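Local coordinates for protein lectin (Polyandrocarpa misakiensis, PDB 1BYF) that binds galactose in a calcium-dependent manner as a homodimeric C-type lectin and serves in the tunicate's defence against microorganisms, at residues Ser31-Ser36 against Lys40-Phe45; Asn59-Asp62 against Phe67-Asn70; Gly63-Leu68 against Leu106-Cys111. One frame throughout, in Å; residues are numbered along the deposited sequence.

Contact 1: Ser31-Ser36 against Lys40-Phe45; sequences SAMRDS and KAILAF. With ZN (zinc ion), chain I.
Lys40 meets the start of its own helix through a methylene: its CG lies 3.2 Å from Ser36 O, a carbonyl one helical turn back. Because the chain bends at chi2, chi3 and chi4, the ammonium end turns away from Ser31-Ser36. Two residues on, Ile42 carries most of the apolar contact. Its CB points toward the loop, and with CG1 set beside the backbone N (chi1 -74°) and the ethyl branch extended, CD1 arrives 3.9 Å from Ala32 CB. Met33, whose chain is bent at chi2 and chi3, brings SD to 4.0 Å from Ile42 CG2, its nearest partner, and the sulfur also borders Ile42 CD1 at 4.2 Å, so that the two side chains meet at a slant.

Asp35 stands at the N-cap position, where the loop passes into the helix. Its OD1 accepts a hydrogen bond from Met38 N and also a 2.8 Å bond donated by water 1. OD2 ligates the zinc ion at 2.1 Å, and water 1 binds the same zinc, closing a small ring.

Around this buried joint, strand 3-8 supplies Ile5 against Ala32 and Phe7 against Ile42, while Ile99 of strand 96-100 touches Met33 and Leu43. The contact thus seats helix 36-49 on the main sheet, and Lys40, Ala41, Ala44 and Phe45 of that helix pack against the second subunit.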
ATOM      1  N   SER A  31       2.965   4.166 -13.654  1.00 17.37           N
ATOM      2  CA  SER A  31       1.673   4.013 -14.325  1.00 17.39           C
ATOM      3  C   SER A  31       0.534   4.014 -13.321  1.00 17.12           C
ATOM      4  O   SER A  31      -0.540   4.531 -13.644  1.00 16.40           O
ATOM      5  CB  SER A  31       1.620   2.766 -15.202  1.00 18.60           C
ATOM      6  OG  SER A  31       1.342   1.616 -14.434  1.00 20.42           O
ATOM      7  N   ALA A  32       0.744   3.504 -12.105  1.00 17.17           N
ATOM      8  CA  ALA A  32      -0.364   3.509 -11.139  1.00 16.78           C
ATOM      9  C   ALA A  32      -0.749   4.933 -10.767  1.00 16.62           C
ATOM     10  O   ALA A  32      -1.901   5.190 -10.396  1.00 16.30           O
ATOM     11  CB  ALA A  32      -0.057   2.648  -9.921  1.00 16.51           C
ATOM     12  N   MET A  33       0.178   5.882 -10.880  1.00 15.92           N
ATOM     13  CA  MET A  33      -0.149   7.271 -10.565  1.00 15.70           C
ATOM     14  C   MET A  33      -1.027   7.912 -11.639  1.00 16.00           C
ATOM     15  O   MET A  33      -1.652   8.942 -11.392  1.00 15.84           O
ATOM     16  CB  MET A  33       1.117   8.102 -10.367  1.00 15.39           C
ATOM     17  CG  MET A  33       1.969   7.660  -9.186  1.00 15.80           C
ATOM     18  SD  MET A  33       1.161   7.849  -7.601  1.00 14.37           S
ATOM     19  CE  MET A  33       1.204   9.611  -7.321  1.00 15.13           C
ATOM     20  N   ARG A  34      -1.083   7.308 -12.813  1.00 17.01           N
ATOM     21  CA  ARG A  34      -1.894   7.828 -13.914  1.00 18.80           C
ATOM     22  C   ARG A  34      -3.249   7.133 -13.976  1.00 19.84           C
ATOM     23  O   ARG A  34      -4.082   7.394 -14.843  1.00 20.24           O
ATOM     24  CB  ARG A  34      -1.136   7.660 -15.234  1.00 19.25           C
ATOM     25  CG  ARG A  34       0.247   8.305 -15.231  1.00 19.63           C
ATOM     26  CD  ARG A  34       0.808   8.406 -16.644  1.00 20.53           C
ATOM     27  NE  ARG A  34       1.024   7.104 -17.262  1.00 20.57           N
ATOM     28  CZ  ARG A  34       2.062   6.303 -17.143  1.00 21.32           C
ATOM     29  NH1 ARG A  34       3.113   6.609 -16.390  1.00 21.89           N
ATOM     30  NH2 ARG A  34       2.069   5.139 -17.794  1.00 21.67           N
ATOM     31  N   ASP A  35      -3.489   6.238 -13.027  1.00 21.25           N
ATOM     32  CA  ASP A  35      -4.734   5.466 -12.935  1.00 21.98           C
ATOM     33  C   ASP A  35      -5.647   6.122 -11.913  1.00 23.26           C
ATOM     34  O   ASP A  35      -5.310   6.223 -10.732  1.00 23.55           O
ATOM     35  CB  ASP A  35      -4.353   4.037 -12.570  1.00 21.90           C
ATOM     36  CG  ASP A  35      -5.450   3.023 -12.389  1.00 21.26           C
ATOM     37  OD1 ASP A  35      -6.421   3.289 -11.651  1.00 21.91           O
ATOM     38  OD2 ASP A  35      -5.342   1.919 -12.970  1.00 20.20           O
ATOM     39  N   SER A  36      -6.813   6.589 -12.337  1.00 24.42           N
ATOM     40  CA  SER A  36      -7.755   7.296 -11.487  1.00 25.88           C
ATOM     41  C   SER A  36      -8.084   6.616 -10.169  1.00 25.55           C
ATOM     42  O   SER A  36      -8.150   7.312  -9.147  1.00 26.19           O
ATOM     43  CB  SER A  36      -9.058   7.588 -12.252  1.00 26.75           C
ATOM     44  OG  SER A  36      -9.683   6.375 -12.632  1.00 28.35           O
ATOM     45  N   LYS A  40      -5.742   7.599  -6.322  1.00 16.83           N
ATOM     46  CA  LYS A  40      -6.489   8.059  -5.155  1.00 17.37           C
ATOM     47  C   LYS A  40      -6.257   7.115  -3.981  1.00 15.39           C
ATOM     48  O   LYS A  40      -6.154   7.632  -2.863  1.00 14.96           O
ATOM     49  CB  LYS A  40      -7.972   8.281  -5.417  1.00 19.49           C
ATOM     50  CG  LYS A  40      -8.289   9.237  -6.538  1.00 22.17           C
ATOM     51  CD  LYS A  40      -7.509  10.530  -6.599  1.00 23.83           C
ATOM     52  CE  LYS A  40      -7.971  11.581  -5.612  1.00 25.08           C
ATOM     53  NZ  LYS A  40      -6.937  11.917  -4.596  1.00 24.85           N
ATOM     54  N   ALA A  41      -6.168   5.809  -4.226  1.00 13.69           N
ATOM     55  CA  ALA A  41      -5.912   4.886  -3.119  1.00 14.17           C
ATOM     56  C   ALA A  41      -4.512   5.152  -2.556  1.00 14.30           C
ATOM     57  O   ALA A  41      -4.296   5.204  -1.342  1.00 14.34           O
ATOM     58  CB  ALA A  41      -5.994   3.435  -3.561  1.00 13.94           C
ATOM     59  N   ILE A  42      -3.563   5.303  -3.470  1.00 13.82           N
ATOM     60  CA  ILE A  42      -2.174   5.576  -3.113  1.00 14.09           C
ATOM     61  C   ILE A  42      -2.101   6.868  -2.308  1.00 14.23           C
ATOM     62  O   ILE A  42      -1.481   6.886  -1.239  1.00 14.68           O
ATOM     63  CB  ILE A  42      -1.258   5.630  -4.354  1.00 14.44           C
ATOM     64  CG1 ILE A  42      -1.004   4.220  -4.913  1.00 14.29           C
ATOM     65  CG2 ILE A  42       0.077   6.297  -4.048  1.00 14.40           C
ATOM     66  CD1 ILE A  42      -0.418   4.197  -6.311  1.00 15.22           C
ATOM     67  N   LEU A  43      -2.742   7.929  -2.788  1.00 13.67           N
ATOM     68  CA  LEU A  43      -2.714   9.207  -2.090  1.00 13.32           C
ATOM     69  C   LEU A  43      -3.489   9.161  -0.782  1.00 13.86           C
ATOM     70  O   LEU A  43      -3.138   9.908   0.135  1.00 13.94           O
ATOM     71  CB  LEU A  43      -3.183  10.361  -2.979  1.00 13.37           C
ATOM     72  CG  LEU A  43      -2.214  10.794  -4.087  1.00 13.25           C
ATOM     73  CD1 LEU A  43      -2.830  11.897  -4.940  1.00 13.40           C
ATOM     74  CD2 LEU A  43      -0.888  11.262  -3.496  1.00 12.83           C
ATOM     75  N   ALA A  44      -4.490   8.292  -0.659  1.00 13.73           N
ATOM     76  CA  ALA A  44      -5.220   8.183   0.602  1.00 13.66           C
ATOM     77  C   ALA A  44      -4.291   7.622   1.681  1.00 13.73           C
ATOM     78  O   ALA A  44      -4.337   8.024   2.842  1.00 13.58           O
ATOM     79  CB  ALA A  44      -6.456   7.315   0.464  1.00 13.26           C
ATOM     80  N   PHE A  45      -3.412   6.705   1.285  1.00 13.09           N
ATOM     81  CA  PHE A  45      -2.460   6.103   2.213  1.00 12.72           C
ATOM     82  C   PHE A  45      -1.418   7.136   2.645  1.00 12.95           C
ATOM     83  O   PHE A  45      -1.128   7.303   3.831  1.00 11.78           O
ATOM     84  CB  PHE A  45      -1.765   4.905   1.571  1.00 12.11           C
ATOM     85  CG  PHE A  45      -0.822   4.089   2.402  1.00 11.59           C
ATOM     86  CD1 PHE A  45       0.475   4.520   2.655  1.00 11.63           C
ATOM     87  CD2 PHE A  45      -1.211   2.873   2.927  1.00 11.38           C
ATOM     88  CE1 PHE A  45       1.347   3.755   3.411  1.00 11.80           C
ATOM     89  CE2 PHE A  45      -0.348   2.096   3.681  1.00 11.52           C
ATOM     90  CZ  PHE A  45       0.938   2.539   3.925  1.00 11.65           C
TER
HETATM   91 ZN    ZN I 304      -6.882   0.535 -12.891  1.00 30.25          ZN
HETATM   92  O   HOH W   1      -7.934   0.968 -11.073  1.00 40.73           O
HETATM   93  O   HOH W   2      -8.427   1.601 -14.030  1.00 29.18           O

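Contact 2: Asn59-Asp62 against Phe67-Asn70; sequences NLQD and FLWN
Gln61 lies against Leu68 along much of its length, the two side chains running at a slant to each other. Its CB, pointing toward the strand, is 4.1 Å from Leu68 CD1. The arm, extended through chi1 (-175°) and chi2, then carries CD past the same methyl at 4.0 Å and NE2 at 3.8 Å, van der Waals contacts without a hydrogen bond. At the tip NE2 donates to Asp62 OD1 at 3.1 Å with an N-H...O angle of 154°. The acceptor is nearly in the amide plane, whereas the amide reaches OD1 on its syn side and 30° out of the carboxylate plane. This bond links two polar groups around one methyl, since Asp62 OD2 also lies 3.8 Å from Leu68 CD1.

Deeper in, Asn59 CB sits over one face of the Phe67 ring, 4.1 Å from CE1. The amide beyond it is buried but well satisfied: OD1 accepts a hydrogen bond from Leu95 N, and ND2 donates to Trp93 O and Ala64 O.

The contact lies in the loop that joins antiparallel strands 57-58 and 68-69, where Leu68 bonds through its backbone to Asp58. Trp82 meets the Phe67 ring edge-to-face, and Trp69, next in the strand, packs on Leu106 of strand 105-109.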
ATOM      1  N   ASN A  59      13.497  14.386 -14.653  1.00 18.21           N
ATOM      2  CA  ASN A  59      13.812  15.111 -15.885  1.00 19.79           C
ATOM      3  C   ASN A  59      15.165  14.696 -16.456  1.00 21.13           C
ATOM      4  O   ASN A  59      15.749  15.436 -17.259  1.00 21.29           O
ATOM      5  CB  ASN A  59      13.833  16.617 -15.581  1.00 19.73           C
ATOM      6  CG  ASN A  59      15.076  17.085 -14.854  1.00 20.31           C
ATOM      7  OD1 ASN A  59      15.889  16.308 -14.345  1.00 19.63           O
ATOM      8  ND2 ASN A  59      15.258  18.407 -14.800  1.00 20.99           N
ATOM      9  N   LEU A  60      15.705  13.570 -16.019  1.00 24.39           N
ATOM     10  CA  LEU A  60      17.040  13.137 -16.395  1.00 27.89           C
ATOM     11  C   LEU A  60      17.297  12.858 -17.861  1.00 30.10           C
ATOM     12  O   LEU A  60      18.454  13.008 -18.297  1.00 30.59           O
ATOM     13  CB  LEU A  60      17.450  11.920 -15.539  1.00 28.10           C
ATOM     14  CG  LEU A  60      17.317  12.146 -14.022  1.00 28.68           C
ATOM     15  CD1 LEU A  60      17.636  10.870 -13.248  1.00 28.63           C
ATOM     16  CD2 LEU A  60      18.239  13.273 -13.561  1.00 28.51           C
ATOM     17  N   GLN A  61      16.300  12.436 -18.626  1.00 31.90           N
ATOM     18  CA  GLN A  61      16.534  12.162 -20.040  1.00 33.73           C
ATOM     19  C   GLN A  61      16.495  13.442 -20.870  1.00 34.16           C
ATOM     20  O   GLN A  61      17.444  13.752 -21.591  1.00 34.78           O
ATOM     21  CB  GLN A  61      15.511  11.175 -20.607  1.00 34.55           C
ATOM     22  CG  GLN A  61      15.815  10.796 -22.053  1.00 35.89           C
ATOM     23  CD  GLN A  61      14.777   9.855 -22.630  1.00 36.49           C
ATOM     24  OE1 GLN A  61      14.745   8.674 -22.284  1.00 36.97           O
ATOM     25  NE2 GLN A  61      13.932  10.388 -23.505  1.00 36.95           N
ATOM     26  N   ASP A  62      15.398  14.181 -20.761  1.00 33.99           N
ATOM     27  CA  ASP A  62      15.213  15.385 -21.557  1.00 33.61           C
ATOM     28  C   ASP A  62      15.468  16.713 -20.875  1.00 32.08           C
ATOM     29  O   ASP A  62      15.402  17.738 -21.574  1.00 32.62           O
ATOM     30  CB  ASP A  62      13.794  15.342 -22.154  1.00 35.28           C
ATOM     31  CG  ASP A  62      13.534  14.092 -22.975  1.00 36.56           C
ATOM     32  OD1 ASP A  62      14.503  13.411 -23.377  1.00 37.14           O
ATOM     33  OD2 ASP A  62      12.351  13.772 -23.229  1.00 37.53           O
ATOM     34  N   PHE A  67       9.441  16.410 -17.751  1.00 21.41           N
ATOM     35  CA  PHE A  67       9.320  15.298 -16.807  1.00 20.96           C
ATOM     36  C   PHE A  67       8.837  14.019 -17.464  1.00 20.94           C
ATOM     37  O   PHE A  67       7.854  14.043 -18.202  1.00 20.81           O
ATOM     38  CB  PHE A  67       8.392  15.709 -15.652  1.00 20.70           C
ATOM     39  CG  PHE A  67       9.109  16.677 -14.737  1.00 20.62           C
ATOM     40  CD1 PHE A  67      10.001  16.207 -13.789  1.00 20.13           C
ATOM     41  CD2 PHE A  67       8.910  18.041 -14.855  1.00 20.45           C
ATOM     42  CE1 PHE A  67      10.672  17.089 -12.963  1.00 20.37           C
ATOM     43  CE2 PHE A  67       9.574  18.924 -14.027  1.00 20.14           C
ATOM     44  CZ  PHE A  67      10.457  18.447 -13.078  1.00 19.94           C
ATOM     45  N   LEU A  68       9.500  12.904 -17.158  1.00 21.13           N
ATOM     46  CA  LEU A  68       9.067  11.623 -17.688  1.00 21.50           C
ATOM     47  C   LEU A  68       8.900  10.573 -16.583  1.00 20.87           C
ATOM     48  O   LEU A  68       9.756  10.412 -15.721  1.00 20.13           O
ATOM     49  CB  LEU A  68      10.045  11.057 -18.707  1.00 22.91           C
ATOM     50  CG  LEU A  68      10.314  11.817 -20.005  1.00 23.90           C
ATOM     51  CD1 LEU A  68      11.384  11.069 -20.793  1.00 24.45           C
ATOM     52  CD2 LEU A  68       9.056  11.993 -20.842  1.00 24.24           C
ATOM     53  N   TRP A  69       7.803   9.838 -16.664  1.00 20.94           N
ATOM     54  CA  TRP A  69       7.556   8.705 -15.770  1.00 20.80           C
ATOM     55  C   TRP A  69       8.574   7.647 -16.189  1.00 22.13           C
ATOM     56  O   TRP A  69       9.000   7.707 -17.358  1.00 21.67           O
ATOM     57  CB  TRP A  69       6.122   8.226 -15.931  1.00 20.56           C
ATOM     58  CG  TRP A  69       5.044   9.112 -15.394  1.00 20.12           C
ATOM     59  CD1 TRP A  69       4.142   9.856 -16.101  1.00 20.08           C
ATOM     60  CD2 TRP A  69       4.748   9.350 -14.010  1.00 19.46           C
ATOM     61  NE1 TRP A  69       3.309  10.542 -15.248  1.00 20.23           N
ATOM     62  CE2 TRP A  69       3.664  10.242 -13.953  1.00 19.80           C
ATOM     63  CE3 TRP A  69       5.301   8.884 -12.814  1.00 19.86           C
ATOM     64  CZ2 TRP A  69       3.117  10.685 -12.746  1.00 19.53           C
ATOM     65  CZ3 TRP A  69       4.764   9.322 -11.616  1.00 18.53           C
ATOM     66  CH2 TRP A  69       3.682  10.208 -11.594  1.00 19.04           C
ATOM     67  N   ASN A  70       9.026   6.755 -15.324  1.00 23.69           N
ATOM     68  CA  ASN A  70      10.034   5.775 -15.679  1.00 25.97           C
ATOM     69  C   ASN A  70       9.632   4.861 -16.841  1.00 26.20           C
ATOM     70  O   ASN A  70      10.512   4.160 -17.341  1.00 26.31           O
ATOM     71  CB  ASN A  70      10.376   4.788 -14.562  1.00 28.58           C
ATOM     72  CG  ASN A  70      10.465   5.355 -13.174  1.00 30.90           C
ATOM     73  OD1 ASN A  70      11.074   6.412 -12.984  1.00 32.44           O
ATOM     74  ND2 ASN A  70       9.857   4.637 -12.233  1.00 31.73           N
TER

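Contact 3: Gly63-Leu68 against Leu106-Cys111. With CA (calcium ion), chain C.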
ATOM      1  N   GLY A  63      15.760  16.800 -19.588  1.00 28.58           N
ATOM      2  CA  GLY A  63      16.044  18.016 -18.865  1.00 26.95           C
ATOM      3  C   GLY A  63      14.919  19.009 -18.655  1.00 26.06           C
ATOM      4  O   GLY A  63      13.783  18.834 -19.094  1.00 25.81           O
ATOM      5  N   ALA A  64      15.243  20.108 -17.968  1.00 25.18           N
ATOM      6  CA  ALA A  64      14.289  21.185 -17.706  1.00 24.46           C
ATOM      7  C   ALA A  64      12.992  20.652 -17.124  1.00 23.75           C
ATOM      8  O   ALA A  64      13.029  19.865 -16.168  1.00 23.51           O
ATOM      9  CB  ALA A  64      14.068  21.975 -18.992  1.00 25.41           C
ATOM     10  N   TYR A  65      11.850  21.058 -17.662  1.00 23.08           N
ATOM     11  CA  TYR A  65      10.573  20.550 -17.175  1.00 22.15           C
ATOM     12  C   TYR A  65       9.995  19.543 -18.163  1.00 22.16           C
ATOM     13  O   TYR A  65       8.789  19.490 -18.392  1.00 22.72           O
ATOM     14  CB  TYR A  65       9.584  21.641 -16.818  1.00 22.67           C
ATOM     15  CG  TYR A  65       9.955  22.528 -15.653  1.00 22.63           C
ATOM     16  CD1 TYR A  65      10.883  22.147 -14.695  1.00 22.64           C
ATOM     17  CD2 TYR A  65       9.327  23.760 -15.488  1.00 22.82           C
ATOM     18  CE1 TYR A  65      11.201  22.968 -13.630  1.00 22.49           C
ATOM     19  CE2 TYR A  65       9.636  24.588 -14.424  1.00 22.46           C
ATOM     20  CZ  TYR A  65      10.573  24.187 -13.501  1.00 22.55           C
ATOM     21  OH  TYR A  65      10.888  25.010 -12.440  1.00 22.66           O
ATOM     22  N   ASN A  66      10.875  18.714 -18.710  1.00 21.72           N
ATOM     23  CA  ASN A  66      10.449  17.621 -19.582  1.00 22.12           C
ATOM     24  C   ASN A  66      10.378  16.375 -18.699  1.00 21.56           C
ATOM     25  O   ASN A  66      11.199  15.474 -18.793  1.00 21.68           O
ATOM     26  CB  ASN A  66      11.416  17.430 -20.749  1.00 22.83           C
ATOM     27  CG  ASN A  66      11.405  18.692 -21.601  1.00 23.38           C
ATOM     28  OD1 ASN A  66      10.352  19.028 -22.131  1.00 24.24           O
ATOM     29  ND2 ASN A  66      12.545  19.362 -21.678  1.00 23.71           N
ATOM     30  N   PHE A  67       9.441  16.410 -17.751  1.00 21.41           N
ATOM     31  CA  PHE A  67       9.320  15.298 -16.807  1.00 20.96           C
ATOM     32  C   PHE A  67       8.837  14.019 -17.464  1.00 20.94           C
ATOM     33  O   PHE A  67       7.854  14.043 -18.202  1.00 20.81           O
ATOM     34  CB  PHE A  67       8.392  15.709 -15.652  1.00 20.70           C
ATOM     35  CG  PHE A  67       9.109  16.677 -14.737  1.00 20.62           C
ATOM     36  CD1 PHE A  67      10.001  16.207 -13.789  1.00 20.13           C
ATOM     37  CD2 PHE A  67       8.910  18.041 -14.855  1.00 20.45           C
ATOM     38  CE1 PHE A  67      10.672  17.089 -12.963  1.00 20.37           C
ATOM     39  CE2 PHE A  67       9.574  18.924 -14.027  1.00 20.14           C
ATOM     40  CZ  PHE A  67      10.457  18.447 -13.078  1.00 19.94           C
ATOM     41  N   LEU A  68       9.500  12.904 -17.158  1.00 21.13           N
ATOM     42  CA  LEU A  68       9.067  11.623 -17.688  1.00 21.50           C
ATOM     43  C   LEU A  68       8.900  10.573 -16.583  1.00 20.87           C
ATOM     44  O   LEU A  68       9.756  10.412 -15.721  1.00 20.13           O
ATOM     45  CB  LEU A  68      10.045  11.057 -18.707  1.00 22.91           C
ATOM     46  CG  LEU A  68      10.314  11.817 -20.005  1.00 23.90           C
ATOM     47  CD1 LEU A  68      11.384  11.069 -20.793  1.00 24.45           C
ATOM     48  CD2 LEU A  68       9.056  11.993 -20.842  1.00 24.24           C
ATOM     49  N   LEU A 106       2.353  16.034  -6.072  1.00 14.32           N
ATOM     50  CA  LEU A 106       3.683  15.956  -6.655  1.00 14.64           C
ATOM     51  C   LEU A 106       4.486  17.247  -6.562  1.00 14.45           C
ATOM     52  O   LEU A 106       3.964  18.354  -6.508  1.00 14.61           O
ATOM     53  CB  LEU A 106       3.595  15.475  -8.105  1.00 15.03           C
ATOM     54  CG  LEU A 106       2.908  14.135  -8.359  1.00 15.15           C
ATOM     55  CD1 LEU A 106       3.107  13.751  -9.823  1.00 14.88           C
ATOM     56  CD2 LEU A 106       3.446  13.030  -7.454  1.00 14.55           C
ATOM     57  N   ASP A 107       5.801  17.060  -6.536  1.00 14.75           N
ATOM     58  CA  ASP A 107       6.723  18.190  -6.421  1.00 15.13           C
ATOM     59  C   ASP A 107       8.085  17.803  -6.971  1.00 15.42           C
ATOM     60  O   ASP A 107       8.487  16.647  -6.841  1.00 15.34           O
ATOM     61  CB  ASP A 107       6.807  18.610  -4.950  1.00 15.57           C
ATOM     62  CG  ASP A 107       7.943  19.583  -4.687  1.00 16.66           C
ATOM     63  OD1 ASP A 107       8.011  20.588  -5.434  1.00 16.00           O
ATOM     64  OD2 ASP A 107       8.746  19.328  -3.769  1.00 16.22           O
ATOM     65  N   ASP A 108       8.771  18.771  -7.579  1.00 15.73           N
ATOM     66  CA  ASP A 108      10.109  18.537  -8.102  1.00 15.73           C
ATOM     67  C   ASP A 108      11.145  18.903  -7.037  1.00 16.27           C
ATOM     68  O   ASP A 108      11.045  19.926  -6.369  1.00 15.88           O
ATOM     69  CB  ASP A 108      10.384  19.324  -9.377  1.00 17.02           C
ATOM     70  CG  ASP A 108      10.225  20.826  -9.247  1.00 17.55           C
ATOM     71  OD1 ASP A 108       9.428  21.327  -8.433  1.00 17.56           O
ATOM     72  OD2 ASP A 108      10.915  21.531 -10.011  1.00 17.91           O
ATOM     73  N   VAL A 109      12.131  18.036  -6.871  1.00 16.56           N
ATOM     74  CA  VAL A 109      13.196  18.223  -5.903  1.00 17.60           C
ATOM     75  C   VAL A 109      14.519  17.745  -6.495  1.00 18.74           C
ATOM     76  O   VAL A 109      14.512  17.101  -7.545  1.00 18.45           O
ATOM     77  CB  VAL A 109      12.944  17.395  -4.623  1.00 18.06           C
ATOM     78  CG1 VAL A 109      11.784  17.958  -3.823  1.00 18.04           C
ATOM     79  CG2 VAL A 109      12.676  15.937  -4.974  1.00 17.39           C
ATOM     80  N   GLY A 110      15.616  18.018  -5.801  1.00 19.69           N
ATOM     81  CA  GLY A 110      16.922  17.489  -6.223  1.00 21.32           C
ATOM     82  C   GLY A 110      16.823  15.973  -5.983  1.00 22.77           C
ATOM     83  O   GLY A 110      15.874  15.547  -5.307  1.00 22.96           O
ATOM     84  N   CYS A 111      17.759  15.164  -6.459  1.00 23.27           N
ATOM     85  CA  CYS A 111      17.575  13.722  -6.278  1.00 23.79           C
ATOM     86  C   CYS A 111      18.263  13.072  -5.105  1.00 23.61           C
ATOM     87  O   CYS A 111      18.108  11.857  -4.936  1.00 23.31           O
ATOM     88  CB  CYS A 111      17.955  13.075  -7.629  1.00 24.57           C
ATOM     89  SG  CYS A 111      16.989  13.872  -8.961  1.00 25.27           S
TER
HETATM   90 CA    CA C 201       9.613  21.962  -6.181  1.00 21.01          CA
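OD1 of Asp108 is gripped twice: it ligates the calcium ion at 2.3 Å and accepts a hydrogen bond from Ser88 N. The backbone of the same residue adds a second ligand, with Asp108 O 2.5 Å from the metal. CG stands between the backbone N and the carbonyl carbon (chi1 58°), a rotation that lets one residue chelate the ion through its side-chain OD1 and its backbone O. Asp107 OD1 completes this segment's share at 2.2 Å, and Asp107 OD2 is held by Gln98 NE2. Four further ligand atoms come from elsewhere, among them Glu86 OE1 and Asn89 OD1.

The loop Gly63-Leu68 meets this site through two rings, both against Asp108. Phe67 CZ reaches Asp108 CB at 3.8 Å, with the ring plane turned 85° from the carboxylate. Tyr65 approaches the far oxygen, its CE1 3.9 Å from Asp108 OD2, with ring and carboxylate planes 81° apart. These are van der Waals contacts, and OD2 has a hydrogen bond of its own outside the two segments. The tyrosine hydroxyl passes on to bond Asn89 O, the backbone of another calcium ligand.

Tyr65 is presented by a type II' turn from Gly63 to Asn66, closed by Asn66 N to Gly63 O at 2.9 Å.

By sequence and position, Leu106-Asp107-Asp108 probably corresponds to the WND motif of C-type lectins, and Glu86, Pro87 and Ser88 to the EPN or QPD motif. The chemistry is that of the carbohydrate-binding calcium site: metal and Ser88 N together fix the Asp108 carboxylate, and would draw negative charge toward OD1, while the two rings pack beside it and Tyr65 ties the turn to the Asn89 loop.

In the fold
Along the chain, contact 1 closes before contact 2 opens, and contact 3 follows by sharing Phe67 and Leu68 with contact 2 before reaching across to strand 105-109. Contacts 2 and 3 have centres 7 Å apart on the same side of the chain's centre; the centre of contact 1 is about 20 Å from that of contact 2 and, across the chain's centre, about 19 Å from that of contact 3. The gap is bridged by the core: Met33 CB packs 3.5 Å from Trp69 CH2, and Met33 CE is 4.1 Å from Leu106 CD2. One C-type lectin domain thus joins the helix of the dimer interface, at contact 1, to the galactose-binding calcium site, at contact 3.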